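Local coordinates for tyrosine-protein phosphatase YwqE (PDB 3QY7), which removes the phosphate from phosphotyrosine in bacterial proteins such as YwqD, YwqF and Ssb, as a manganese-dependent phosphatase, at residues 1-6 against 190-195; 6-11 against 37-42; 23-28 against 196-201; 53-58 against 77-82. All coordinates share one frame; numbering follows the deposited sequence.

Interaction 1: residues 1-6 against 190-195; sequences MIDIHC and FVASDA. With FE (Fe (III) ion), chain C.
Asp3 grips Ser193 with both carboxylate oxygens. OD1 takes the backbone N of Ser193 at 2.8 Å in a nearly straight bond (169°). OD2 takes the hydroxyl OG at 2.6 Å. Each oxygen uses its syn lone pair, so the carboxylate is held flat. The Ser193 hydroxyl in turn accepts from the backbone N of Ala195, an ST turn that bends the chain around Asp194. The backbone N of Asp194 bonds His5 O.

His5 and Asp194 lie side by side and point the same way, toward one iron. With CG of both anti to the backbone N (chi1 -179° and -160°), His5 NE2 reaches the iron at 2.1 Å and Asp194 OD1 reaches it at 2.2 Å. The carboxylate carbon sits over one face of the imidazole, near its rim. Gln161 holds His5 ND1 and so fixes the ring's rotation.

Farther from the metal, Ile4 CD1 lies over the face of the Phe190 ring, 3.9 Å from its centroid. One water ties Ile2 O and Ile4 N to Val191 O. Strand 2-3 pairs in parallel with strand 36-38, while helices 205-216 and 219-232 cover the outside.

Interaction 2: residues 6-11 against 37-42; sequences CHILPA and IIATPH. With FE (Fe (III) ion), chain C.
Cys6 and Thr40 join the two segments through a pair of hydrogen bonds. The backbone N of Thr40 gives an almost straight bond to Cys6 O (2.9 Å, 177°). The Thr40 hydroxyl OG1 accepts from the backbone N of Cys6, also at 2.9 Å. That hydroxyl stands between its own backbone N and carbonyl carbon (chi1 56°), which turns it back to the Cys6 amide.

Packing is tight beside this pair. Cys6 CB presses on Ile37 CG2 at 3.5 Å, closer than usual for two carbons. Ile8 reaches out to meet Ile37, end methyl to end methyl, and their side chains cross at about a right angle. Leu9 lies against the methyl of Ala39 with CG and CD1, both 3.6 Å from Ala39 CB. Its CD1 then runs on to the Pro41 ring. Met25 of helix 19-31 and Val55 of helix 52-68 add to this apolar group.

The contact is looser toward His42, which is partly exposed. The His7 and His42 rings are near parallel but slid apart, with centroids 4.8 Å apart, so they barely overlap. Beyond Leu9 the loop leaves the other segment, and Ala11 is exposed. His7 NE2 binds iron at 2.1 Å, and Asp13 holds the ring through ND1. His5 and His7 form the His-X-His pair after the first strand of a TIM-like barrel, an arrangement familiar from PHP and other metallo-dependent hydrolases.

Interaction 3: residues 23-28 against 196-201; sequences IEMARA and HNVKTR. With MG (magnesium ion), chain D; PO4 (phosphate ion), chain E.
Met25 lies against the chain at His196 and Val198, where helix 19-31 meets the loop after strand 190-192. Its CB does not point straight at the loop; the contact begins farther out. CG passes Val198 CG1 at 4.0 Å. SD comes next to the carbonyl of His196, 3.6 Å from its O. The chain bends at the last torsion (chi3 69°) and lays the methyl CE on the peptide between His196 and Asn197, 3.6 Å from His196 C. Val198 CG1 also rests on Glu24 CB at 3.7 Å.

The loop holds its own shape. Asn197 OD1 accepts from the backbone N of Thr200 and of Arg201, from opposite faces of its amide plane, in an Asx motif. Together with the backbone bond from His196 N to Arg201 O, this sets Arg201 over one face of the imidazole. Arg201 NH1 bonds phosphate O2 at 2.7 Å, and His196 NE2 binds magnesium at 2.1 Å. Asp194 O takes the ND1 proton of His196.

The helix meets the loop by van der Waals contact, while His196 NE2 and the Arg201 guanidinium face the metal and the anion. The phosphate probably comes from the crystallisation liquor, but its place is consistent with a pocket for the substrate's phosphate.

Interaction 4: residues 53-58 against 77-82; sequences AAVREA and PGQEIR. With FE (Fe (III) ion), chain C; FE (Fe (III) ion), chain B.
Val55 and Arg56 of helix 52-68 meet the chain at Pro77 and Gly78. The contacts are all van der Waals. Val55 points toward the other segment, and its CG1 does most of the touching. CG1 stands anti to the backbone N (chi1 176°) and comes to 3.4 Å from Gly78 O. The same methyl is 4.4 Å from Pro77 CB. CG2 faces the amide end of Gln79 more loosely.

Arg56 touches with its far end. Its chain runs extended from CG to NE and crosses Pro77 obliquely, so that NH2 lies 3.7 Å from Pro77 CG. The charge is answered elsewhere, by a salt bridge from NH1 to Asp101.

This is the outer layer of a TIM-like barrel. Helix 52-68 packs on residues 77-79, which link strand 74-76 to strand 80-82 and carry the chain from the helix to the metal centre.

The polar groups of that segment turn to other partners. Gln79 OE1 accepts from the backbone N of Leu97, and its NE2 makes a weak bond to Asn50 O.

Metal bonds begin at Glu80. Its side chain is fully extended, and the carboxylate bridges two irons. OE1 binds one that is shared with His5, His7 and Asp194. OE2 binds the other at 2.1 Å, beside Glu108 and His136. A water also bridges the two irons.

Interactions 1 and 2 are buried and share Cys6. Interaction 1 sets strand 2-3 and the residues after it beside strand 190-192. Interaction 2 sets the loop 6-11 against the end of strand 36-38. Both mix hydrogen bonds with close apolar packing. Interactions 3 and 4 lie farther from the centre; 4 is still buried, 3 only partly. Their helix contacts are van der Waals. Interactions 1, 2 and 4 supply ligands to the same iron, and interaction 3 brings the magnesium ligand His196 close by. Met25 of interaction 3 also touches Ile8 of interaction 2. Pro41 O and Glu80 N form a probable backbone hydrogen bond between interactions 2 and 4. Interactions 3 and 4 do not touch.

Interaction 1: residues 1-6 against 190-195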
loop_
_atom_site.group_PDB
_atom_site.type_symbol
_atom_site.label_atom_id
_atom_site.label_comp_id
_atom_site.label_asym_id
_atom_site.label_seq_id
_atom_site.Cartn_x
_atom_site.Cartn_y
_atom_site.Cartn_z
ATOM N N MET A 1 12.715 2.117 8.113
ATOM C CA MET A 1 11.388 1.556 7.744
ATOM C C MET A 1 11.138 1.622 6.256
ATOM O O MET A 1 11.700 2.465 5.568
ATOM C CB MET A 1 10.281 2.317 8.475
ATOM C CG MET A 1 10.311 2.120 9.958
ATOM S SD MET A 1 8.809 2.803 10.670
ATOM C CE MET A 1 9.079 4.515 10.335
ATOM N N ILE A 2 10.246 0.753 5.788
ATOM C CA ILE A 2 9.896 0.635 4.374
ATOM C C ILE A 2 8.443 1.034 4.202
ATOM O O ILE A 2 7.581 0.549 4.928
ATOM C CB ILE A 2 10.081 -0.815 3.928
ATOM C CG1 ILE A 2 11.553 -1.219 4.070
ATOM C CG2 ILE A 2 9.592 -1.039 2.490
ATOM C CD1 ILE A 2 11.718 -2.700 4.112
ATOM N N ASP A 3 8.183 1.911 3.236
ATOM C CA ASP A 3 6.820 2.359 2.903
ATOM C C ASP A 3 6.430 1.663 1.611
ATOM O O ASP A 3 7.089 1.850 0.594
ATOM C CB ASP A 3 6.831 3.882 2.731
ATOM C CG ASP A 3 5.441 4.484 2.601
ATOM O OD1 ASP A 3 4.487 3.913 3.170
ATOM O OD2 ASP A 3 5.320 5.537 1.930
ATOM N N ILE A 4 5.375 0.844 1.657
ATOM C CA ILE A 4 5.046 -0.026 0.518
ATOM C C ILE A 4 4.011 0.530 -0.465
ATOM O O ILE A 4 3.656 -0.148 -1.432
ATOM C CB ILE A 4 4.619 -1.460 0.955
ATOM C CG1 ILE A 4 3.265 -1.468 1.685
ATOM C CG2 ILE A 4 5.711 -2.090 1.798
ATOM C CD1 ILE A 4 2.533 -2.817 1.539
ATOM N N HIS A 5 3.495 1.730 -0.188
ATOM C CA HIS A 5 2.448 2.351 -1.019
ATOM C C HIS A 5 2.651 3.862 -0.956
ATOM O O HIS A 5 2.516 4.458 0.106
ATOM C CB HIS A 5 1.068 1.924 -0.474
ATOM C CG HIS A 5 -0.113 2.452 -1.240
ATOM N ND1 HIS A 5 -1.367 1.903 -1.086
ATOM C CD2 HIS A 5 -0.241 3.427 -2.173
ATOM C CE1 HIS A 5 -2.228 2.544 -1.865
ATOM N NE2 HIS A 5 -1.569 3.463 -2.542
ATOM N N CYS A 6 3.006 4.473 -2.085
ATOM C CA CYS A 6 3.391 5.887 -2.080
ATOM C C CYS A 6 3.383 6.442 -3.496
ATOM O O CYS A 6 3.854 5.797 -4.437
ATOM C CB CYS A 6 4.786 6.028 -1.475
ATOM S SG CYS A 6 5.207 7.724 -1.047
ATOM N N PHE A 190 0.061 -4.639 6.823
ATOM C CA PHE A 190 1.016 -3.554 6.554
ATOM C C PHE A 190 0.380 -2.210 6.908
ATOM O O PHE A 190 -0.848 -2.055 6.830
ATOM C CB PHE A 190 1.375 -3.467 5.057
ATOM C CG PHE A 190 1.813 -4.756 4.435
ATOM C CD1 PHE A 190 3.139 -5.182 4.532
ATOM C CD2 PHE A 190 0.912 -5.517 3.692
ATOM C CE1 PHE A 190 3.554 -6.365 3.930
ATOM C CE2 PHE A 190 1.325 -6.711 3.073
ATOM C CZ PHE A 190 2.640 -7.132 3.186
ATOM N N VAL A 191 1.212 -1.235 7.268
ATOM C CA VAL A 191 0.779 0.149 7.367
ATOM C C VAL A 191 1.642 0.939 6.385
ATOM O O VAL A 191 2.870 0.740 6.323
ATOM C CB VAL A 191 0.966 0.710 8.797
ATOM C CG1 VAL A 191 0.308 2.076 8.909
ATOM C CG2 VAL A 191 0.422 -0.260 9.853
ATOM N N ALA A 192 1.017 1.788 5.582
ATOM C CA ALA A 192 1.757 2.542 4.583
ATOM C C ALA A 192 1.137 3.912 4.365
ATOM O O ALA A 192 -0.040 4.128 4.672
ATOM C CB ALA A 192 1.848 1.751 3.241
ATOM N N SER A 193 1.934 4.820 3.813
ATOM C CA SER A 193 1.527 6.222 3.689
ATOM C C SER A 193 0.434 6.499 2.685
ATOM O O SER A 193 -0.451 7.321 2.953
ATOM C CB SER A 193 2.726 7.117 3.337
ATOM O OG SER A 193 3.149 6.904 1.988
ATOM N N ASP A 194 0.544 5.896 1.492
ATOM C CA ASP A 194 -0.271 6.302 0.374
ATOM C C ASP A 194 -0.108 7.829 0.184
ATOM O O ASP A 194 -1.058 8.533 -0.175
ATOM C CB ASP A 194 -1.732 5.924 0.648
ATOM C CG ASP A 194 -2.564 5.860 -0.596
ATOM O OD1 ASP A 194 -2.062 6.136 -1.717
ATOM O OD2 ASP A 194 -3.755 5.510 -0.445
ATOM N N ALA A 195 1.089 8.344 0.448
ATOM C CA ALA A 195 1.338 9.779 0.311
ATOM C C ALA A 195 1.165 10.290 -1.113
ATOM O O ALA A 195 1.599 9.648 -2.077
ATOM C CB ALA A 195 2.750 10.138 0.829
HETATM FE FE FE C . -2.663 4.996 -3.537
HETATM O O HOH W 1 4.774 0.176 4.414
HETATM O O HOH W 2 -4.323 4.563 -2.782
#

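Interaction 2: residues 6-11 against 37-42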
loop_
_atom_site.group_PDB
_atom_site.type_symbol
_atom_site.label_atom_id
_atom_site.label_comp_id
_atom_site.label_asym_id
_atom_site.label_seq_id
_atom_site.Cartn_x
_atom_site.Cartn_y
_atom_site.Cartn_z
ATOM N N CYS A 6 3.006 4.473 -2.085
ATOM C CA CYS A 6 3.391 5.887 -2.080
ATOM C C CYS A 6 3.383 6.442 -3.496
ATOM O O CYS A 6 3.854 5.797 -4.437
ATOM C CB CYS A 6 4.786 6.028 -1.475
ATOM S SG CYS A 6 5.207 7.724 -1.047
ATOM N N HIS A 7 2.837 7.642 -3.650
ATOM C CA HIS A 7 2.718 8.257 -4.955
ATOM C C HIS A 7 3.722 9.384 -5.073
ATOM O O HIS A 7 3.384 10.554 -5.308
ATOM C CB HIS A 7 1.259 8.675 -5.175
ATOM C CG HIS A 7 0.317 7.521 -5.102
ATOM N ND1 HIS A 7 -0.106 6.842 -6.226
ATOM C CD2 HIS A 7 -0.220 6.873 -4.043
ATOM C CE1 HIS A 7 -0.909 5.858 -5.854
ATOM N NE2 HIS A 7 -0.983 5.842 -4.537
ATOM N N ILE A 8 4.994 9.004 -4.906
ATOM C CA ILE A 8 6.119 9.933 -4.921
ATOM C C ILE A 8 6.673 10.205 -6.332
ATOM O O ILE A 8 7.302 11.238 -6.548
ATOM C CB ILE A 8 7.252 9.478 -3.952
ATOM C CG1 ILE A 8 8.234 10.624 -3.673
ATOM C CG2 ILE A 8 7.975 8.244 -4.504
ATOM C CD1 ILE A 8 9.173 10.318 -2.509
ATOM N N LEU A 9 6.441 9.298 -7.283
ATOM C CA LEU A 9 6.917 9.525 -8.650
ATOM C C LEU A 9 6.148 10.681 -9.295
ATOM O O LEU A 9 4.921 10.750 -9.184
ATOM C CB LEU A 9 6.823 8.259 -9.503
ATOM C CG LEU A 9 7.716 7.107 -9.043
ATOM C CD1 LEU A 9 7.538 5.876 -9.920
ATOM C CD2 LEU A 9 9.212 7.504 -8.944
ATOM N N PRO A 10 6.877 11.587 -9.949
ATOM C CA PRO A 10 6.264 12.791 -10.508
ATOM C C PRO A 10 5.595 12.556 -11.854
ATOM O O PRO A 10 6.062 11.724 -12.648
ATOM C CB PRO A 10 7.463 13.714 -10.699
ATOM C CG PRO A 10 8.582 12.763 -11.061
ATOM C CD PRO A 10 8.338 11.560 -10.173
ATOM N N ALA A 11 4.513 13.304 -12.089
ATOM C CA ALA A 11 3.805 13.327 -13.369
ATOM C C ALA A 11 3.380 11.936 -13.828
ATOM O O ALA A 11 3.527 11.587 -15.004
ATOM C CB ALA A 11 4.664 14.019 -14.440
ATOM N N ILE A 37 11.219 3.483 -0.079
ATOM C CA ILE A 37 9.840 3.615 -0.538
ATOM C C ILE A 37 9.650 2.745 -1.753
ATOM O O ILE A 37 10.444 2.804 -2.686
ATOM C CB ILE A 37 9.483 5.083 -0.903
ATOM C CG1 ILE A 37 9.427 5.922 0.380
ATOM C CG2 ILE A 37 8.138 5.116 -1.679
ATOM C CD1 ILE A 37 9.163 7.406 0.180
ATOM N N ILE A 38 8.597 1.930 -1.751
ATOM C CA ILE A 38 8.202 1.304 -2.998
ATOM C C ILE A 38 7.213 2.263 -3.669
ATOM O O ILE A 38 6.099 2.469 -3.167
ATOM C CB ILE A 38 7.557 -0.076 -2.805
ATOM C CG1 ILE A 38 8.482 -0.980 -1.989
ATOM C CG2 ILE A 38 7.240 -0.693 -4.163
ATOM C CD1 ILE A 38 7.851 -2.376 -1.646
ATOM N N ALA A 39 7.635 2.881 -4.762
ATOM C CA ALA A 39 6.727 3.784 -5.490
ATOM C C ALA A 39 5.641 2.950 -6.113
ATOM O O ALA A 39 5.919 1.900 -6.707
ATOM C CB ALA A 39 7.453 4.561 -6.537
ATOM N N THR A 40 4.383 3.383 -5.935
ATOM C CA THR A 40 3.240 2.628 -6.452
ATOM C C THR A 40 2.308 3.542 -7.248
ATOM O O THR A 40 1.146 3.739 -6.840
ATOM C CB THR A 40 2.444 1.957 -5.336
ATOM O OG1 THR A 40 2.030 2.944 -4.384
ATOM C CG2 THR A 40 3.299 0.924 -4.624
ATOM N N PRO A 41 2.812 4.104 -8.364
ATOM C CA PRO A 41 1.932 4.925 -9.207
ATOM C C PRO A 41 0.756 4.083 -9.697
ATOM O O PRO A 41 0.897 2.865 -9.874
ATOM C CB PRO A 41 2.821 5.306 -10.389
ATOM C CG PRO A 41 3.878 4.246 -10.452
ATOM C CD PRO A 41 4.125 3.875 -9.006
ATOM N N HIS A 42 -0.397 4.721 -9.916
ATOM C CA HIS A 42 -1.511 3.998 -10.479
ATOM C C HIS A 42 -1.084 3.463 -11.842
ATOM O O HIS A 42 -0.399 4.097 -12.520
ATOM C CB HIS A 42 -2.801 4.871 -10.601
ATOM C CG HIS A 42 -3.370 5.310 -9.289
ATOM N ND1 HIS A 42 -4.269 4.565 -8.570
ATOM C CD2 HIS A 42 -3.164 6.427 -8.578
ATOM C CE1 HIS A 42 -4.555 5.186 -7.453
ATOM N NE2 HIS A 42 -3.893 6.322 -7.424
HETATM FE FE FE C . -2.663 4.996 -3.537
HETATM O O HOH W 2 -4.323 4.563 -2.782
#

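Interaction 3: residues 23-28 against 196-201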
loop_
_atom_site.group_PDB
_atom_site.type_symbol
_atom_site.label_atom_id
_atom_site.label_comp_id
_atom_site.label_asym_id
_atom_site.label_seq_id
_atom_site.Cartn_x
_atom_site.Cartn_y
_atom_site.Cartn_z
ATOM N N ILE A 23 10.857 15.479 -4.253
ATOM C CA ILE A 23 11.948 15.756 -3.331
ATOM C C ILE A 23 11.428 16.211 -1.962
ATOM O O ILE A 23 11.948 15.791 -0.920
ATOM C CB ILE A 23 12.905 16.807 -3.933
ATOM C CG1 ILE A 23 13.655 16.221 -5.133
ATOM C CG2 ILE A 23 13.891 17.323 -2.880
ATOM C CD1 ILE A 23 14.317 17.300 -5.937
ATOM N N GLU A 24 10.394 17.055 -1.957
ATOM C CA GLU A 24 9.782 17.475 -0.684
ATOM C C GLU A 24 9.152 16.300 0.054
ATOM O O GLU A 24 9.261 16.192 1.285
ATOM C CB GLU A 24 8.758 18.586 -0.896
ATOM C CG GLU A 24 9.356 19.870 -1.443
ATOM C CD GLU A 24 10.470 20.402 -0.567
ATOM O OE1 GLU A 24 10.173 20.829 0.570
ATOM O OE2 GLU A 24 11.642 20.368 -1.005
ATOM N N MET A 25 8.504 15.417 -0.702
ATOM C CA MET A 25 7.930 14.219 -0.109
ATOM C C MET A 25 9.024 13.330 0.447
ATOM O O MET A 25 8.876 12.781 1.539
ATOM C CB MET A 25 7.068 13.455 -1.122
ATOM C CG MET A 25 5.805 14.218 -1.518
ATOM S SD MET A 25 4.909 13.446 -2.888
ATOM C CE MET A 25 4.283 11.942 -2.139
ATOM N N ALA A 26 10.121 13.188 -0.301
ATOM C CA ALA A 26 11.234 12.380 0.177
ATOM C C ALA A 26 11.816 12.899 1.507
ATOM O O ALA A 26 12.087 12.108 2.415
ATOM C CB ALA A 26 12.301 12.295 -0.874
ATOM N N ARG A 27 11.977 14.222 1.614
ATOM C CA ARG A 27 12.501 14.814 2.844
ATOM C C ARG A 27 11.564 14.502 4.014
ATOM O O ARG A 27 12.020 14.157 5.111
ATOM C CB ARG A 27 12.721 16.327 2.712
ATOM C CG ARG A 27 13.825 16.715 1.754
ATOM C CD ARG A 27 14.251 18.171 1.913
ATOM N NE ARG A 27 15.304 18.500 0.950
ATOM C CZ ARG A 27 15.147 19.307 -0.098
ATOM N NH1 ARG A 27 13.980 19.902 -0.326
ATOM N NH2 ARG A 27 16.169 19.529 -0.921
ATOM N N ALA A 28 10.260 14.585 3.763
ATOM C CA ALA A 28 9.268 14.285 4.802
ATOM C C ALA A 28 9.336 12.824 5.213
ATOM O O ALA A 28 9.263 12.502 6.404
ATOM C CB ALA A 28 7.891 14.626 4.333
ATOM N N HIS A 196 0.548 11.465 -1.253
ATOM C CA HIS A 196 0.424 12.113 -2.570
ATOM C C HIS A 196 1.099 13.480 -2.630
ATOM O O HIS A 196 1.419 13.953 -3.701
ATOM C CB HIS A 196 -1.044 12.307 -2.979
ATOM C CG HIS A 196 -1.721 11.066 -3.471
ATOM N ND1 HIS A 196 -1.837 9.926 -2.708
ATOM C CD2 HIS A 196 -2.388 10.814 -4.621
ATOM C CE1 HIS A 196 -2.511 9.010 -3.376
ATOM N NE2 HIS A 196 -2.853 9.521 -4.541
ATOM N N ASN A 197 1.298 14.112 -1.477
ATOM C CA ASN A 197 1.817 15.482 -1.439
ATOM C C ASN A 197 2.339 15.734 -0.039
ATOM O O ASN A 197 2.285 14.837 0.798
ATOM C CB ASN A 197 0.727 16.483 -1.850
ATOM C CG ASN A 197 -0.523 16.358 -1.007
ATOM O OD1 ASN A 197 -0.468 16.430 0.223
ATOM N ND2 ASN A 197 -1.662 16.148 -1.668
ATOM N N VAL A 198 2.868 16.914 0.218
ATOM C CA VAL A 198 3.388 17.192 1.519
ATOM C C VAL A 198 2.366 17.753 2.473
ATOM O O VAL A 198 2.588 17.721 3.626
ATOM C CB VAL A 198 4.638 18.114 1.513
ATOM C CG1 VAL A 198 5.765 17.381 0.876
ATOM C CG2 VAL A 198 4.404 19.289 0.768
ATOM N N LYS A 199 1.260 18.263 1.993
ATOM C CA LYS A 199 0.443 18.984 2.939
ATOM C C LYS A 199 -0.857 18.424 3.429
ATOM O O LYS A 199 -1.214 18.695 4.535
ATOM C CB LYS A 199 0.236 20.409 2.518
ATOM C CG LYS A 199 1.549 21.097 2.097
ATOM C CD LYS A 199 2.206 21.826 3.136
ATOM C CE LYS A 199 3.040 22.835 2.530
ATOM N NZ LYS A 199 4.130 22.965 3.398
ATOM N N THR A 200 -1.528 17.661 2.590
ATOM C CA THR A 200 -2.798 17.074 2.973
ATOM C C THR A 200 -2.792 15.540 3.012
ATOM O O THR A 200 -3.138 14.955 3.975
ATOM C CB THR A 200 -3.924 17.514 2.104
ATOM O OG1 THR A 200 -3.560 17.465 0.752
ATOM C CG2 THR A 200 -4.331 18.936 2.436
ATOM N N ARG A 201 -2.336 14.933 1.941
ATOM C CA ARG A 201 -2.217 13.508 1.877
ATOM C C ARG A 201 -0.766 13.141 2.071
ATOM O O ARG A 201 -0.129 12.782 1.190
ATOM C CB ARG A 201 -2.753 12.995 0.543
ATOM C CG ARG A 201 -4.235 12.939 0.508
ATOM C CD ARG A 201 -4.713 12.319 -0.777
ATOM N NE ARG A 201 -4.683 10.875 -0.689
ATOM C CZ ARG A 201 -5.200 10.087 -1.614
ATOM N NH1 ARG A 201 -5.151 8.791 -1.479
ATOM N NH2 ARG A 201 -5.792 10.616 -2.645
HETATM MG MG MG D . -3.984 8.388 -5.843
HETATM P P PO4 E . -5.102 6.854 -4.838
HETATM O O1 PO4 E . -3.671 6.631 -4.356
HETATM O O2 PO4 E . -5.871 7.610 -3.819
HETATM O O3 PO4 E . -5.075 7.668 -6.093
HETATM O O4 PO4 E . -5.794 5.537 -5.119
#

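Interaction 4: residues 53-58 against 77-82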
loop_
_atom_site.group_PDB
_atom_site.type_symbol
_atom_site.label_atom_id
_atom_site.label_comp_id
_atom_site.label_asym_id
_atom_site.label_seq_id
_atom_site.Cartn_x
_atom_site.Cartn_y
_atom_site.Cartn_z
ATOM N N ALA A 53 8.200 -0.256 -17.739
ATOM C CA ALA A 53 9.450 0.412 -18.118
ATOM C C ALA A 53 9.516 1.868 -17.656
ATOM O O ALA A 53 10.550 2.316 -17.174
ATOM C CB ALA A 53 9.686 0.328 -19.648
ATOM N N ALA A 54 8.414 2.605 -17.821
ATOM C CA ALA A 54 8.359 4.009 -17.453
ATOM C C ALA A 54 8.439 4.192 -15.935
ATOM O O ALA A 54 9.048 5.149 -15.460
ATOM C CB ALA A 54 7.079 4.651 -17.988
ATOM N N VAL A 55 7.814 3.280 -15.197
ATOM C CA VAL A 55 7.892 3.312 -13.729
ATOM C C VAL A 55 9.333 3.075 -13.251
ATOM O O VAL A 55 9.821 3.787 -12.386
ATOM C CB VAL A 55 6.925 2.317 -13.066
ATOM C CG1 VAL A 55 7.115 2.322 -11.530
ATOM C CG2 VAL A 55 5.488 2.675 -13.409
ATOM N N ARG A 56 10.002 2.084 -13.838
ATOM C CA ARG A 56 11.384 1.781 -13.470
ATOM C C ARG A 56 12.278 2.949 -13.785
ATOM O O ARG A 56 13.120 3.347 -12.960
ATOM C CB ARG A 56 11.886 0.542 -14.207
ATOM C CG ARG A 56 11.149 -0.702 -13.858
ATOM C CD ARG A 56 11.817 -1.861 -14.550
ATOM N NE ARG A 56 11.041 -3.092 -14.455
ATOM C CZ ARG A 56 10.975 -3.878 -13.378
ATOM N NH1 ARG A 56 10.260 -4.993 -13.433
ATOM N NH2 ARG A 56 11.618 -3.556 -12.247
ATOM N N GLU A 57 12.098 3.513 -14.984
ATOM C CA GLU A 57 12.823 4.721 -15.394
ATOM C C GLU A 57 12.624 5.877 -14.409
ATOM O O GLU A 57 13.592 6.498 -13.964
ATOM C CB GLU A 57 12.399 5.165 -16.801
ATOM C CG GLU A 57 13.221 6.365 -17.309
ATOM C CD GLU A 57 12.614 7.131 -18.489
ATOM O OE1 GLU A 57 11.578 6.698 -19.047
ATOM O OE2 GLU A 57 13.208 8.175 -18.874
ATOM N N ALA A 58 11.364 6.148 -14.060
ATOM C CA ALA A 58 11.036 7.250 -13.158
ATOM C C ALA A 58 11.656 7.049 -11.778
ATOM O O ALA A 58 12.162 7.997 -11.167
ATOM C CB ALA A 58 9.533 7.424 -13.041
ATOM N N PRO A 77 10.624 0.095 -7.553
ATOM C CA PRO A 77 9.473 0.136 -8.449
ATOM C C PRO A 77 8.286 -0.713 -7.972
ATOM O O PRO A 77 8.476 -1.727 -7.292
ATOM C CB PRO A 77 10.047 -0.411 -9.764
ATOM C CG PRO A 77 11.060 -1.400 -9.306
ATOM C CD PRO A 77 11.696 -0.774 -8.080
ATOM N N GLY A 78 7.076 -0.280 -8.350
ATOM C CA GLY A 78 5.831 -0.970 -8.052
ATOM C C GLY A 78 4.698 -0.234 -8.756
ATOM O O GLY A 78 4.940 0.682 -9.529
ATOM N N GLN A 79 3.469 -0.651 -8.470
ATOM C CA GLN A 79 2.267 -0.006 -9.013
ATOM C C GLN A 79 1.121 -0.209 -8.044
ATOM O O GLN A 79 1.069 -1.203 -7.317
ATOM C CB GLN A 79 1.856 -0.658 -10.351
ATOM C CG GLN A 79 2.562 -0.120 -11.568
ATOM C CD GLN A 79 2.127 -0.845 -12.834
ATOM O OE1 GLN A 79 1.753 -2.013 -12.799
ATOM N NE2 GLN A 79 2.191 -0.140 -13.961
ATOM N N GLU A 80 0.185 0.738 -8.042
ATOM C CA GLU A 80 -1.110 0.497 -7.426
ATOM C C GLU A 80 -2.045 0.127 -8.578
ATOM O O GLU A 80 -2.244 0.916 -9.509
ATOM C CB GLU A 80 -1.628 1.741 -6.686
ATOM C CG GLU A 80 -3.025 1.471 -6.039
ATOM C CD GLU A 80 -3.591 2.648 -5.273
ATOM O OE1 GLU A 80 -2.944 3.689 -5.226
ATOM O OE2 GLU A 80 -4.683 2.501 -4.706
ATOM N N ILE A 81 -2.571 -1.089 -8.524
ATOM C CA ILE A 81 -3.346 -1.637 -9.654
ATOM C C ILE A 81 -4.831 -1.723 -9.302
ATOM O O ILE A 81 -5.253 -2.576 -8.538
ATOM C CB ILE A 81 -2.808 -3.032 -10.042
ATOM C CG1 ILE A 81 -1.297 -2.957 -10.311
ATOM C CG2 ILE A 81 -3.601 -3.607 -11.249
ATOM C CD1 ILE A 81 -0.604 -4.316 -10.409
ATOM N N ARG A 82 -5.621 -0.819 -9.872
ATOM C CA ARG A 82 -7.066 -0.930 -9.763
ATOM C C ARG A 82 -7.477 -2.251 -10.394
ATOM O O ARG A 82 -7.146 -2.514 -11.556
ATOM C CB ARG A 82 -7.745 0.235 -10.478
ATOM C CG ARG A 82 -9.272 0.125 -10.554
ATOM C CD ARG A 82 -9.914 0.390 -9.184
ATOM N NE ARG A 82 -9.635 1.741 -8.697
ATOM C CZ ARG A 82 -10.301 2.830 -9.069
ATOM N NH1 ARG A 82 -11.310 2.736 -9.940
ATOM N NH2 ARG A 82 -9.965 4.015 -8.568
HETATM FE FE FE C . -2.663 4.996 -3.537
HETATM FE FE FE B . -5.966 3.915 -3.833
HETATM O O HOH W 3 -7.301 5.571 -3.157
HETATM O O HOH W 2 -4.323 4.563 -2.782
#